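Local coordinates for protein class I SAM-dependent methyltransferase (Silicibacter pomeroyi DSS-3, PDB 3CVO) that is of unknown function but probably transfers methyl groups from S-adenosylmethionine, at residues Pro12-Pro17 / Thr43-Glu48. Residues are numbered along the deposited sequence; the frame is centred on the assembly and turned at random.
Sequences PELTMP and TVVAAE. With EDO (1,2-ethanediol), chain Q.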
loop_
_atom_site.group_PDB
_atom_site.type_symbol
_atom_site.label_atom_id
_atom_site.label_comp_id
_atom_site.label_asym_id
_atom_site.label_seq_id
_atom_site.Cartn_x
_atom_site.Cartn_y
_atom_site.Cartn_z
ATOM N N PRO A 12 -8.183 -32.583 9.794
ATOM C CA PRO A 12 -7.077 -31.794 9.250
ATOM C C PRO A 12 -5.862 -31.982 10.109
ATOM O O PRO A 12 -5.932 -31.880 11.325
ATOM C CB PRO A 12 -7.576 -30.336 9.322
ATOM C CG PRO A 12 -9.064 -30.455 9.324
ATOM C CD PRO A 12 -9.387 -31.765 10.018
ATOM N N GLU A 13 -4.756 -32.251 9.457
ATOM C CA GLU A 13 -3.523 -32.542 10.168
ATOM C C GLU A 13 -2.665 -31.301 10.296
ATOM O O GLU A 13 -2.584 -30.492 9.396
ATOM C CB GLU A 13 -2.719 -33.642 9.453
ATOM N N LEU A 14 -2.031 -31.209 11.454
ATOM C CA LEU A 14 -0.980 -30.238 11.747
ATOM C C LEU A 14 0.352 -30.747 11.208
ATOM O O LEU A 14 0.937 -31.685 11.730
ATOM C CB LEU A 14 -0.898 -30.011 13.264
ATOM C CG LEU A 14 0.025 -28.917 13.782
ATOM C CD1 LEU A 14 -0.481 -27.547 13.353
ATOM C CD2 LEU A 14 0.122 -29.007 15.289
ATOM N N THR A 15 0.823 -30.122 10.149
ATOM C CA THR A 15 2.043 -30.597 9.463
ATOM C C THR A 15 3.343 -29.981 9.991
ATOM O O THR A 15 4.306 -29.776 9.252
ATOM C CB THR A 15 1.944 -30.369 7.959
ATOM O OG1 THR A 15 1.098 -29.251 7.698
ATOM C CG2 THR A 15 1.322 -31.595 7.299
HETATM N N MSE A 16 3.351 -29.680 11.278
HETATM C CA MSE A 16 4.519 -29.103 11.918
HETATM C C MSE A 16 5.244 -30.220 12.628
HETATM O O MSE A 16 4.623 -31.090 13.208
HETATM C CB MSE A 16 4.118 -28.061 12.963
HETATM C CG MSE A 16 3.308 -26.917 12.450
HETATM SE SE MSE A 16 3.279 -25.506 13.802
HETATM C CE MSE A 16 2.776 -23.972 12.713
ATOM N N PRO A 17 6.576 -30.204 12.593
ATOM C CA PRO A 17 7.257 -31.182 13.403
ATOM C C PRO A 17 6.949 -30.951 14.884
ATOM O O PRO A 17 6.317 -29.957 15.249
ATOM C CB PRO A 17 8.740 -30.918 13.107
ATOM C CG PRO A 17 8.752 -30.190 11.822
ATOM C CD PRO A 17 7.509 -29.373 11.822
ATOM N N THR A 43 -5.908 -24.875 13.202
ATOM C CA THR A 43 -7.240 -24.401 13.503
ATOM C C THR A 43 -7.951 -25.411 14.385
ATOM O O THR A 43 -8.676 -25.041 15.293
ATOM C CB THR A 43 -8.071 -24.235 12.207
ATOM O OG1 THR A 43 -7.307 -23.495 11.221
ATOM C CG2 THR A 43 -9.380 -23.517 12.522
ATOM N N VAL A 44 -7.714 -26.697 14.103
ATOM C CA VAL A 44 -8.272 -27.804 14.917
ATOM C C VAL A 44 -7.667 -27.756 16.313
ATOM O O VAL A 44 -8.356 -27.919 17.305
ATOM C CB VAL A 44 -8.040 -29.199 14.251
ATOM C CG1 VAL A 44 -8.478 -30.359 15.186
ATOM C CG2 VAL A 44 -8.774 -29.272 12.908
ATOM N N VAL A 45 -6.368 -27.511 16.373
ATOM C CA VAL A 45 -5.685 -27.329 17.653
ATOM C C VAL A 45 -6.356 -26.241 18.497
ATOM O O VAL A 45 -6.561 -26.412 19.706
ATOM C CB VAL A 45 -4.177 -27.016 17.526
ATOM C CG1 VAL A 45 -3.611 -26.643 18.906
ATOM C CG2 VAL A 45 -3.419 -28.199 16.931
ATOM N N ALA A 46 -6.761 -25.162 17.843
ATOM C CA ALA A 46 -7.385 -24.030 18.538
ATOM C C ALA A 46 -8.818 -24.369 18.964
ATOM O O ALA A 46 -9.262 -24.066 20.085
ATOM C CB ALA A 46 -7.384 -22.788 17.645
ATOM N N ALA A 47 -9.519 -25.028 18.047
ATOM C CA ALA A 47 -10.916 -25.406 18.218
ATOM C C ALA A 47 -11.133 -26.309 19.421
ATOM O O ALA A 47 -12.196 -26.310 20.025
ATOM C CB ALA A 47 -11.441 -26.104 16.951
ATOM N N GLU A 48 -10.111 -27.090 19.741
ATOM C CA GLU A 48 -10.216 -28.138 20.742
ATOM C C GLU A 48 -9.894 -27.622 22.121
ATOM O O GLU A 48 -10.027 -28.324 23.096
ATOM C CB GLU A 48 -9.307 -29.306 20.386
ATOM C CG GLU A 48 -9.800 -30.030 19.147
ATOM C CD GLU A 48 -9.039 -31.312 18.849
ATOM O OE1 GLU A 48 -7.847 -31.433 19.247
ATOM O OE2 GLU A 48 -9.657 -32.186 18.196
HETATM C C1 EDO Q . -4.579 -31.207 15.402
HETATM O O1 EDO Q . -4.391 -32.183 16.434
HETATM C C2 EDO Q . -4.440 -31.910 14.075
HETATM O O2 EDO Q . -5.760 -32.291 13.693
#
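P12 presents a face of its ring to one methyl of V44: CG lies 3.8 Å from V44 CG2, with P12 CB and CD almost as near, so the methyl sits over the face, displaced toward these three carbons. The two side chains cross at about a right angle. V44 CG1, anti to the backbone N (chi1 173°), turns to the 1,2-ethanediol instead, 3.7 Å from its O2. A second touch follows two residues on, where L14 CD2 reaches V45 CG2 at 4.0 Å; the leucine gets there with CG anti to its backbone N (chi1 -173°). Between the two touches sits the diol, probably from the crystallisation liquor. Its C1 lies 3.6 Å from V45 CG2, and its O2 approaches P12 O in a doubtful, very short hydrogen bond. These contacts join the loop preceding helix 18-30 to helix 41-47 of the Rossmann fold. M67 and W70 of helix 61-73 also touch P12, L14 extends to A21 and L24 of helix 18-30, and a salt bridge joins E48 to R11. With 143 Å² buried in total, the direct attachment between the segments is small and purely apolar, without directional bonds to fix its geometry.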